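Group 3 allergen SMIPP-S YvT004A06 (PDB 3H7T) adopts the trypsin fold but is an inactivated serine protease paralogue of the scabies mite, so it probably lacks the endopeptidase activity generally assigned to its family. Local coordinates at residues A[10-15]-A[139-144]; A[73-78]-A[84-89]; A[162-167]-A[201-206]. All coordinates share one frame; numbering follows the deposited sequence.

Contact 1: A[10-15]-A[139-144]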
loop_
_atom_site.group_PDB
_atom_site.type_symbol
_atom_site.label_atom_id
_atom_site.label_comp_id
_atom_site.label_asym_id
_atom_site.label_seq_id
_atom_site.Cartn_x
_atom_site.Cartn_y
_atom_site.Cartn_z
ATOM N N THR A 10 11.261 1.340 13.080
ATOM C CA THR A 10 12.569 1.899 12.712
ATOM C C THR A 10 13.132 1.235 11.451
ATOM O O THR A 10 13.945 1.829 10.745
ATOM C CB THR A 10 13.608 1.890 13.888
ATOM O OG1 THR A 10 13.953 0.549 14.246
ATOM C CG2 THR A 10 13.058 2.621 15.118
ATOM N N LYS A 11 12.663 0.024 11.146
ATOM C CA LYS A 11 13.041 -0.651 9.897
ATOM C C LYS A 11 12.241 -0.156 8.697
ATOM O O LYS A 11 12.705 -0.249 7.568
ATOM C CB LYS A 11 12.922 -2.174 10.013
ATOM C CG LYS A 11 13.463 -2.753 11.320
ATOM C CD LYS A 11 14.978 -2.899 11.313
ATOM C CE LYS A 11 15.402 -4.283 10.844
ATOM N NZ LYS A 11 14.754 -5.372 11.643
ATOM N N GLU A 12 11.030 0.346 8.933
ATOM C CA GLU A 12 10.212 0.914 7.858
ATOM C C GLU A 12 9.536 2.196 8.324
ATOM O O GLU A 12 8.308 2.250 8.389
ATOM C CB GLU A 12 9.158 -0.086 7.353
ATOM C CG GLU A 12 9.706 -1.324 6.678
ATOM C CD GLU A 12 9.907 -2.490 7.632
ATOM O OE1 GLU A 12 9.129 -2.636 8.608
ATOM O OE2 GLU A 12 10.836 -3.282 7.389
ATOM N N PRO A 13 10.342 3.241 8.634
ATOM C CA PRO A 13 9.841 4.479 9.250
ATOM C C PRO A 13 8.880 5.280 8.373
ATOM O O PRO A 13 8.286 6.257 8.847
ATOM C CB PRO A 13 11.122 5.274 9.533
ATOM C CG PRO A 13 12.137 4.717 8.578
ATOM C CD PRO A 13 11.810 3.269 8.476
ATOM N N TRP A 14 8.725 4.855 7.117
ATOM C CA TRP A 14 7.784 5.462 6.176
ATOM C C TRP A 14 6.367 4.918 6.325
ATOM O O TRP A 14 5.409 5.548 5.869
ATOM C CB TRP A 14 8.265 5.259 4.730
ATOM C CG TRP A 14 8.671 3.840 4.418
ATOM C CD1 TRP A 14 7.860 2.824 3.973
ATOM C CD2 TRP A 14 9.987 3.284 4.521
ATOM N NE1 TRP A 14 8.594 1.679 3.800
ATOM C CE2 TRP A 14 9.902 1.931 4.131
ATOM C CE3 TRP A 14 11.235 3.802 4.907
ATOM C CZ2 TRP A 14 11.020 1.079 4.115
ATOM C CZ3 TRP A 14 12.342 2.958 4.890
ATOM C CH2 TRP A 14 12.221 1.605 4.496
ATOM N N ALA A 15 6.243 3.751 6.957
ATOM C CA ALA A 15 4.957 3.069 7.088
ATOM C C ALA A 15 4.029 3.761 8.076
ATOM O O ALA A 15 4.445 4.162 9.169
ATOM C CB ALA A 15 5.162 1.605 7.477
ATOM N N LEU A 139 3.650 -4.624 13.579
ATOM C CA LEU A 139 4.099 -4.415 12.203
ATOM C C LEU A 139 4.889 -5.642 11.733
ATOM O O LEU A 139 5.786 -6.123 12.439
ATOM C CB LEU A 139 4.946 -3.136 12.095
ATOM C CG LEU A 139 5.558 -2.825 10.719
ATOM C CD1 LEU A 139 4.465 -2.391 9.750
ATOM C CD2 LEU A 139 6.640 -1.748 10.833
ATOM N N MET A 140 4.509 -6.172 10.569
ATOM C CA MET A 140 5.188 -7.320 9.964
ATOM C C MET A 140 5.903 -6.871 8.697
ATOM O O MET A 140 5.498 -5.887 8.075
ATOM C CB MET A 140 4.193 -8.418 9.606
ATOM C CG MET A 140 3.277 -8.872 10.772
ATOM S SD MET A 140 4.196 -9.654 12.113
ATOM C CE MET A 140 4.477 -11.287 11.440
ATOM N N GLU A 141 6.937 -7.611 8.299
ATOM C CA GLU A 141 7.632 -7.327 7.043
ATOM C C GLU A 141 7.901 -8.609 6.267
ATOM O O GLU A 141 8.014 -9.682 6.853
ATOM C CB GLU A 141 8.962 -6.594 7.300
ATOM C CG GLU A 141 9.980 -7.451 8.057
ATOM C CD GLU A 141 11.372 -6.851 8.115
ATOM O OE1 GLU A 141 12.337 -7.598 7.869
ATOM O OE2 GLU A 141 11.513 -5.646 8.405
ATOM N N ALA A 142 8.006 -8.489 4.948
ATOM C CA ALA A 142 8.498 -9.579 4.113
ATOM C C ALA A 142 9.103 -9.051 2.821
ATOM O O ALA A 142 8.738 -7.971 2.333
ATOM C CB ALA A 142 7.390 -10.586 3.811
ATOM N N ASN A 143 10.032 -9.825 2.273
ATOM C CA ASN A 143 10.471 -9.620 0.911
ATOM C C ASN A 143 9.612 -10.451 -0.034
ATOM O O ASN A 143 9.538 -11.680 0.085
ATOM C CB ASN A 143 11.969 -9.914 0.759
ATOM C CG ASN A 143 12.836 -8.687 1.075
ATOM O OD1 ASN A 143 12.974 -8.296 2.228
ATOM N ND2 ASN A 143 13.386 -8.059 0.037
ATOM N N PHE A 144 8.926 -9.758 -0.940
ATOM C CA PHE A 144 8.100 -10.382 -1.966
ATOM C C PHE A 144 8.905 -10.442 -3.258
ATOM O O PHE A 144 9.365 -9.393 -3.754
ATOM C CB PHE A 144 6.857 -9.524 -2.242
ATOM C CG PHE A 144 5.750 -9.652 -1.219
ATOM C CD1 PHE A 144 4.488 -10.094 -1.613
ATOM C CD2 PHE A 144 5.944 -9.272 0.114
ATOM C CE1 PHE A 144 3.439 -10.199 -0.699
ATOM C CE2 PHE A 144 4.901 -9.360 1.047
ATOM C CZ PHE A 144 3.640 -9.834 0.644
HETATM O O HOH W 1 14.621 -6.971 9.425
#

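Contact 2: A[73-78]-A[84-89]. With ZN (zinc ion), chain E.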
loop_
_atom_site.group_PDB
_atom_site.type_symbol
_atom_site.label_atom_id
_atom_site.label_comp_id
_atom_site.label_asym_id
_atom_site.label_seq_id
_atom_site.Cartn_x
_atom_site.Cartn_y
_atom_site.Cartn_z
ATOM N N TYR A 73 -7.400 12.605 -2.190
ATOM C CA TYR A 73 -7.254 12.710 -3.642
ATOM C C TYR A 73 -7.320 11.336 -4.274
ATOM O O TYR A 73 -6.494 10.471 -3.978
ATOM C CB TYR A 73 -5.939 13.400 -4.004
ATOM C CG TYR A 73 -5.812 14.769 -3.395
ATOM C CD1 TYR A 73 -6.175 15.910 -4.115
ATOM C CD2 TYR A 73 -5.347 14.930 -2.088
ATOM C CE1 TYR A 73 -6.068 17.175 -3.550
ATOM C CE2 TYR A 73 -5.235 16.189 -1.519
ATOM C CZ TYR A 73 -5.597 17.306 -2.255
ATOM O OH TYR A 73 -5.492 18.554 -1.688
ATOM N N ILE A 74 -8.330 11.147 -5.121
ATOM C CA ILE A 74 -8.521 9.925 -5.896
ATOM C C ILE A 74 -8.452 10.308 -7.378
ATOM O O ILE A 74 -9.077 11.286 -7.797
ATOM C CB ILE A 74 -9.906 9.287 -5.617
ATOM C CG1 ILE A 74 -10.198 9.194 -4.107
ATOM C CG2 ILE A 74 -10.048 7.945 -6.338
ATOM C CD1 ILE A 74 -9.950 7.828 -3.464
ATOM N N VAL A 75 -7.692 9.549 -8.165
ATOM C CA VAL A 75 -7.569 9.821 -9.606
ATOM C C VAL A 75 -8.079 8.653 -10.453
ATOM O O VAL A 75 -7.308 7.782 -10.869
ATOM C CB VAL A 75 -6.117 10.208 -10.011
ATOM C CG1 VAL A 75 -6.070 10.721 -11.463
ATOM C CG2 VAL A 75 -5.549 11.253 -9.061
ATOM N N ARG A 76 -9.391 8.649 -10.692
ATOM C CA ARG A 76 -10.066 7.681 -11.574
ATOM C C ARG A 76 -10.005 6.219 -11.101
ATOM O O ARG A 76 -9.856 5.295 -11.908
ATOM C CB ARG A 76 -9.585 7.827 -13.032
ATOM C CG ARG A 76 -9.706 9.259 -13.601
ATOM C CD ARG A 76 -11.156 9.762 -13.541
ATOM N NE ARG A 76 -12.061 8.887 -14.287
ATOM C CZ ARG A 76 -13.382 8.856 -14.133
ATOM N NH1 ARG A 76 -14.115 8.019 -14.860
ATOM N NH2 ARG A 76 -13.975 9.656 -13.254
ATOM N N TYR A 77 -10.141 6.002 -9.793
ATOM C CA TYR A 77 -10.231 4.633 -9.285
ATOM C C TYR A 77 -11.417 3.912 -9.919
ATOM O O TYR A 77 -12.527 4.442 -9.930
ATOM C CB TYR A 77 -10.367 4.613 -7.761
ATOM C CG TYR A 77 -10.548 3.225 -7.179
ATOM C CD1 TYR A 77 -9.679 2.181 -7.516
ATOM C CD2 TYR A 77 -11.564 2.965 -6.260
ATOM C CE1 TYR A 77 -9.838 0.909 -6.967
ATOM C CE2 TYR A 77 -11.732 1.693 -5.704
ATOM C CZ TYR A 77 -10.868 0.680 -6.063
ATOM O OH TYR A 77 -11.032 -0.563 -5.526
ATOM N N HIS A 78 -11.168 2.726 -10.470
ATOM C CA HIS A 78 -12.234 1.903 -11.029
ATOM C C HIS A 78 -12.398 0.635 -10.196
ATOM O O HIS A 78 -11.636 -0.318 -10.370
ATOM C CB HIS A 78 -11.959 1.564 -12.501
ATOM C CG HIS A 78 -11.921 2.765 -13.393
ATOM N ND1 HIS A 78 -12.908 3.726 -13.385
ATOM C CD2 HIS A 78 -11.017 3.161 -14.318
ATOM C CE1 HIS A 78 -12.612 4.666 -14.264
ATOM N NE2 HIS A 78 -11.470 4.348 -14.842
ATOM N N ASN A 84 -6.045 1.867 -11.191
ATOM C CA ASN A 84 -5.651 3.138 -10.575
ATOM C C ASN A 84 -5.963 3.144 -9.080
ATOM O O ASN A 84 -6.449 4.135 -8.537
ATOM C CB ASN A 84 -6.346 4.314 -11.272
ATOM C CG ASN A 84 -6.368 4.173 -12.787
ATOM O OD1 ASN A 84 -5.360 3.830 -13.410
ATOM N ND2 ASN A 84 -7.530 4.416 -13.382
ATOM N N ASN A 85 -5.661 2.022 -8.428
ATOM C CA ASN A 85 -5.998 1.809 -7.026
ATOM C C ASN A 85 -4.990 2.486 -6.086
ATOM O O ASN A 85 -4.217 1.824 -5.390
ATOM C CB ASN A 85 -6.108 0.299 -6.770
ATOM C CG ASN A 85 -6.541 -0.048 -5.355
ATOM O OD1 ASN A 85 -6.999 0.803 -4.590
ATOM N ND2 ASN A 85 -6.389 -1.320 -5.003
ATOM N N TYR A 86 -4.996 3.818 -6.087
ATOM C CA TYR A 86 -4.217 4.592 -5.122
ATOM C C TYR A 86 -4.987 5.825 -4.664
ATOM O O TYR A 86 -5.864 6.335 -5.376
ATOM C CB TYR A 86 -2.851 4.981 -5.697
ATOM C CG TYR A 86 -2.937 5.944 -6.870
ATOM C CD1 TYR A 86 -2.687 7.302 -6.697
ATOM C CD2 TYR A 86 -3.270 5.492 -8.145
ATOM C CE1 TYR A 86 -2.769 8.193 -7.768
ATOM C CE2 TYR A 86 -3.363 6.373 -9.220
ATOM C CZ TYR A 86 -3.104 7.721 -9.023
ATOM O OH TYR A 86 -3.187 8.600 -10.077
ATOM N N ALA A 87 -4.682 6.283 -3.453
ATOM C CA ALA A 87 -5.214 7.557 -2.978
ATOM C C ALA A 87 -4.156 8.324 -2.223
ATOM O O ALA A 87 -3.290 7.736 -1.574
ATOM C CB ALA A 87 -6.439 7.351 -2.111
ATOM N N VAL A 88 -4.217 9.645 -2.321
ATOM C CA VAL A 88 -3.310 10.480 -1.563
ATOM C C VAL A 88 -4.097 11.233 -0.512
ATOM O O VAL A 88 -5.131 11.846 -0.799
ATOM C CB VAL A 88 -2.488 11.431 -2.456
ATOM C CG1 VAL A 88 -1.629 12.351 -1.602
ATOM C CG2 VAL A 88 -1.620 10.624 -3.417
ATOM N N ILE A 89 -3.605 11.153 0.713
ATOM C CA ILE A 89 -4.247 11.783 1.845
ATOM C C ILE A 89 -3.395 12.959 2.288
ATOM O O ILE A 89 -2.189 12.817 2.506
ATOM C CB ILE A 89 -4.444 10.781 3.015
ATOM C CG1 ILE A 89 -5.305 9.591 2.564
ATOM C CG2 ILE A 89 -5.080 11.479 4.219
ATOM C CD1 ILE A 89 -5.285 8.381 3.524
HETATM ZN ZN ZN E . -10.426 4.793 -16.708
HETATM O O HOH W 2 -4.825 7.641 -11.932
HETATM O O HOH W 3 -6.827 6.929 -7.841
HETATM O O HOH W 4 -9.764 3.009 -17.561
#

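Contact 3: A[162-167]-A[201-206]. With ZN (zinc ion), chain C.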
loop_
_atom_site.group_PDB
_atom_site.type_symbol
_atom_site.label_atom_id
_atom_site.label_comp_id
_atom_site.label_asym_id
_atom_site.label_seq_id
_atom_site.Cartn_x
_atom_site.Cartn_y
_atom_site.Cartn_z
ATOM N N ASP A 162 -7.930 -12.132 -14.877
ATOM C CA ASP A 162 -6.887 -11.387 -15.583
ATOM C C ASP A 162 -7.163 -9.884 -15.705
ATOM O O ASP A 162 -6.249 -9.118 -15.983
ATOM C CB ASP A 162 -6.611 -12.012 -16.959
ATOM C CG ASP A 162 -7.877 -12.245 -17.766
ATOM O OD1 ASP A 162 -7.967 -11.663 -18.861
ATOM O OD2 ASP A 162 -8.776 -13.007 -17.315
ATOM N N LYS A 163 -8.408 -9.471 -15.467
ATOM C CA LYS A 163 -8.801 -8.052 -15.489
ATOM C C LYS A 163 -8.086 -7.193 -14.433
ATOM O O LYS A 163 -7.978 -5.973 -14.593
ATOM C CB LYS A 163 -10.321 -7.910 -15.309
ATOM C CG LYS A 163 -10.796 -8.186 -13.865
ATOM C CD LYS A 163 -12.215 -7.721 -13.603
ATOM C CE LYS A 163 -13.213 -8.841 -13.803
ATOM N NZ LYS A 163 -14.567 -8.408 -13.371
ATOM N N TYR A 164 -7.626 -7.823 -13.351
ATOM C CA TYR A 164 -6.912 -7.110 -12.285
ATOM C C TYR A 164 -5.453 -6.815 -12.621
ATOM O O TYR A 164 -4.821 -5.992 -11.947
ATOM C CB TYR A 164 -6.983 -7.883 -10.958
ATOM C CG TYR A 164 -8.394 -8.090 -10.443
ATOM C CD1 TYR A 164 -9.247 -7.004 -10.230
ATOM C CD2 TYR A 164 -8.874 -9.368 -10.173
ATOM C CE1 TYR A 164 -10.546 -7.189 -9.759
ATOM C CE2 TYR A 164 -10.173 -9.566 -9.695
ATOM C CZ TYR A 164 -11.001 -8.472 -9.497
ATOM O OH TYR A 164 -12.282 -8.657 -9.031
ATOM N N ILE A 165 -4.923 -7.477 -13.652
ATOM C CA ILE A 165 -3.503 -7.347 -14.019
ATOM C C ILE A 165 -3.344 -6.484 -15.276
ATOM O O ILE A 165 -3.837 -6.826 -16.360
ATOM C CB ILE A 165 -2.822 -8.738 -14.229
ATOM C CG1 ILE A 165 -3.238 -9.747 -13.124
ATOM C CG2 ILE A 165 -1.296 -8.600 -14.370
ATOM C CD1 ILE A 165 -2.758 -9.391 -11.719
ATOM N N TYR A 166 -2.639 -5.370 -15.122
ATOM C CA TYR A 166 -2.460 -4.406 -16.219
ATOM C C TYR A 166 -1.140 -3.661 -15.970
ATOM O O TYR A 166 -0.481 -3.912 -14.961
ATOM C CB TYR A 166 -3.690 -3.480 -16.310
ATOM C CG TYR A 166 -3.818 -2.493 -15.177
ATOM C CD1 TYR A 166 -3.583 -1.137 -15.392
ATOM C CD2 TYR A 166 -4.154 -2.908 -13.884
ATOM C CE1 TYR A 166 -3.683 -0.227 -14.362
ATOM C CE2 TYR A 166 -4.261 -1.999 -12.846
ATOM C CZ TYR A 166 -4.016 -0.661 -13.090
ATOM O OH TYR A 166 -4.093 0.260 -12.075
ATOM N N ASP A 167 -0.738 -2.759 -16.860
ATOM C CA ASP A 167 0.588 -2.131 -16.744
ATOM C C ASP A 167 0.772 -1.290 -15.478
ATOM O O ASP A 167 1.906 -1.043 -15.048
ATOM C CB ASP A 167 0.926 -1.282 -17.976
ATOM C CG ASP A 167 1.013 -2.098 -19.258
ATOM O OD1 ASP A 167 1.330 -3.313 -19.221
ATOM O OD2 ASP A 167 0.778 -1.502 -20.327
ATOM N N SER A 201 -2.365 -3.769 -3.139
ATOM C CA SER A 201 -3.787 -3.960 -3.319
ATOM C C SER A 201 -4.208 -5.195 -2.554
ATOM O O SER A 201 -3.398 -6.098 -2.299
ATOM C CB SER A 201 -4.125 -4.218 -4.786
ATOM O OG SER A 201 -4.317 -2.998 -5.464
ATOM N N TYR A 202 -5.490 -5.246 -2.231
ATOM C CA TYR A 202 -6.090 -6.461 -1.698
ATOM C C TYR A 202 -7.325 -6.822 -2.506
ATOM O O TYR A 202 -8.284 -6.070 -2.542
ATOM C CB TYR A 202 -6.448 -6.288 -0.222
ATOM C CG TYR A 202 -7.062 -7.526 0.371
ATOM C CD1 TYR A 202 -6.261 -8.602 0.769
ATOM C CD2 TYR A 202 -8.443 -7.636 0.522
ATOM C CE1 TYR A 202 -6.832 -9.764 1.303
ATOM C CE2 TYR A 202 -9.020 -8.781 1.069
ATOM C CZ TYR A 202 -8.213 -9.835 1.454
ATOM O OH TYR A 202 -8.794 -10.960 1.989
ATOM N N ILE A 203 -7.293 -7.969 -3.165
ATOM C CA ILE A 203 -8.425 -8.402 -3.978
ATOM C C ILE A 203 -9.212 -9.454 -3.198
ATOM O O ILE A 203 -8.818 -10.619 -3.122
ATOM C CB ILE A 203 -7.978 -8.937 -5.357
ATOM C CG1 ILE A 203 -7.033 -7.932 -6.040
ATOM C CG2 ILE A 203 -9.195 -9.239 -6.233
ATOM C CD1 ILE A 203 -6.332 -8.464 -7.305
ATOM N N SER A 204 -10.329 -9.033 -2.617
ATOM C CA SER A 204 -11.090 -9.894 -1.710
ATOM C C SER A 204 -11.506 -11.227 -2.351
ATOM O O SER A 204 -11.595 -12.232 -1.662
ATOM C CB SER A 204 -12.295 -9.143 -1.137
ATOM O OG SER A 204 -13.136 -8.661 -2.166
ATOM N N SER A 205 -11.720 -11.245 -3.665
ATOM C CA SER A 205 -12.144 -12.482 -4.332
ATOM C C SER A 205 -11.013 -13.490 -4.570
ATOM O O SER A 205 -11.277 -14.646 -4.894
ATOM C CB SER A 205 -12.911 -12.195 -5.630
ATOM O OG SER A 205 -12.069 -11.665 -6.643
ATOM N N MET A 206 -9.765 -13.068 -4.392
ATOM C CA MET A 206 -8.628 -13.923 -4.705
ATOM C C MET A 206 -8.241 -14.862 -3.560
ATOM O O MET A 206 -8.074 -14.423 -2.419
ATOM C CB MET A 206 -7.424 -13.094 -5.163
ATOM C CG MET A 206 -7.601 -12.422 -6.535
ATOM S SD MET A 206 -7.923 -13.537 -7.923
ATOM C CE MET A 206 -6.431 -14.526 -7.891
HETATM ZN ZN ZN C . 0.586 -4.389 -20.702
#

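Contact 1: A[10-15]-A[139-144]
Glu12 and Glu141 bring their carboxylates together, OE2 of Glu12 lying 2.7 Å from OE2 of Glu141. The two side chains cross at about a right angle, and their carboxylate planes are turned 63° apart. Such closeness of two acids would by itself tend to raise the proton affinity of the pair, an effect that Lys5 and Lys11 may offset. Ser7 and Lys5 supply further partners: Ser7 OG is hydrogen-bonded to both Glu12 OE1 and Glu141 OE2, while Lys5 forms a salt bridge with Glu141 OE1. Lys11 adds a longer-range charge, its NZ 4.6 Å from Glu141 OE2. Its link to the same acid is a bridging water, which accepts from Lys11 NZ at 2.7 Å and donates to Glu141 OE1 at 2.8 Å. The Lys11 chain bends at chi2, chi3 and chi4, which brings NZ to that water.

In the trypsin fold the 10-15 loop joins strand 5-6, which pairs with strand 140-147 of the second sheet, to strand 15-20 of the first barrel. The loop therefore spans the two halves. A type I turn from Glu12 to Ala15, closed by Ala15 N to Glu12 O at 2.9 Å, leads it into the barrel.

Aliphatic carbons also pack against the acids. Leu139 sets CD2 3.5 Å from Glu12 OE1, a methyl against the oxygen that Ser7 holds. The bend in Glu12 at chi2 (92°) turns its carboxylate toward the strand. Glu141 reaches back with an extended chain, and its OE2 also comes within 4.1 Å of Lys11 CB.

Contact 2: A[73-78]-A[84-89]
Tyr73 and Val88 hold the tight end, an antiparallel hydrogen-bonded pair: Tyr73 N donates to Val88 O at 2.8 Å and Val88 N returns a bond to Tyr73 O at 2.9 Å. The Tyr73 ring turns its edge to the same Val88 carbonyl, with CD2 3.3 Å from the oxygen, and its hydroxyl reaches on to Glu90. Next along, Ile74 CD1 rests on Ala87 CB.

Beyond Ile74 direct backbone pairing gives way to a water that accepts from Val75 N and donates to Asn84 O and Tyr86 O; it also sits over the centre of the Tyr86 ring. CG of Tyr86 lies between the backbone N and the carbonyl carbon (chi1 66°), which carries OH to 3.3 Å from Val75 CB. A second water joins this hydroxyl to Val75 O.

The strands are 65-74 and 87-91, neighbours in the six-stranded barrel. By family sequence pattern, Tyr86 probably stands where active relatives carry the catalytic aspartate, and Gln41 in place of the histidine, consistent with an inactivated protease. Asn85, just before Tyr86, is hydrogen-bonded through ND2 to Gln41 OE1 and runs beside the Tyr77 ring.

At the loop end Asn84 ND2 donates to Arg76 O at 2.9 Å, an almost straight bond (176°) arriving 47° above the carbonyl plane. Asn84 OD1 is taken by Tyr220, so both ends of the amide are fixed. On the solvent side His78 NE2 binds a zinc ion at 2.2 Å, together with a water, while the exposed Arg76 chain leads away.

Contact 3: A[162-167]-A[201-206]
Ile203 presses its branched side chain onto one face of the Tyr164 ring. CG of Tyr164 is anti to the carbonyl carbon (chi1 -61°), which turns the ring toward the 201-206 loop. In Ile203, CG1 is likewise anti to the carbonyl carbon (chi1 -51°) and CG2 anti to the backbone N, and the residue offers two methyls to the tyrosine. CG2 stands 3.9 Å from the ring centroid, 22° off the normal, a CH-pi contact displaced toward the rim, where it is 3.6 Å from CE2. CD1 meets the root of the same side chain, 3.8 Å from Tyr164 CB. The opposite face of the ring is covered by Lys163 CG, 4.0 Å above its centre. Ser205, within a type I turn from Ile203 to Met206, brings OG to 3.8 Å from Tyr164 OH. By family sequence pattern, 201-206 probably begins at the segment that borders the substrate cleft in active trypsin-like proteases. Farther along, Asp167 OD1 binds a zinc ion at 2.0 Å. Two surface loops make the contact: Ile165 leans on Cys152 and Met206 on Tyr156, both of helix 149-157, while Ile165 and Ile203 rest on Val213 of strand 212-216.

Contact 1 lies on the opposite side of the chain's centre from contacts 2 and 3, its centre about 23 Å from each of theirs. Contact 2 is nested within the loop that contact 1 closes, and contact 3 follows later in the sequence. Contact 2 belongs to the six-stranded barrel, contact 3 to loops flanking the seven-stranded sheet, and contact 1 joins strand 140-147 of that sheet to the loop entering the barrel. Contacts 2 and 3, centres about 15 Å apart, touch: Tyr166 OH probably hydrogen-bonds Asn84 N, and Asn85 ND2 makes a weak hydrogen bond to Ser201 OG. The trypsin fold's halves thus join at two remote places, the second beside Tyr86 and Gln41, the probable remnant of the catalytic centre.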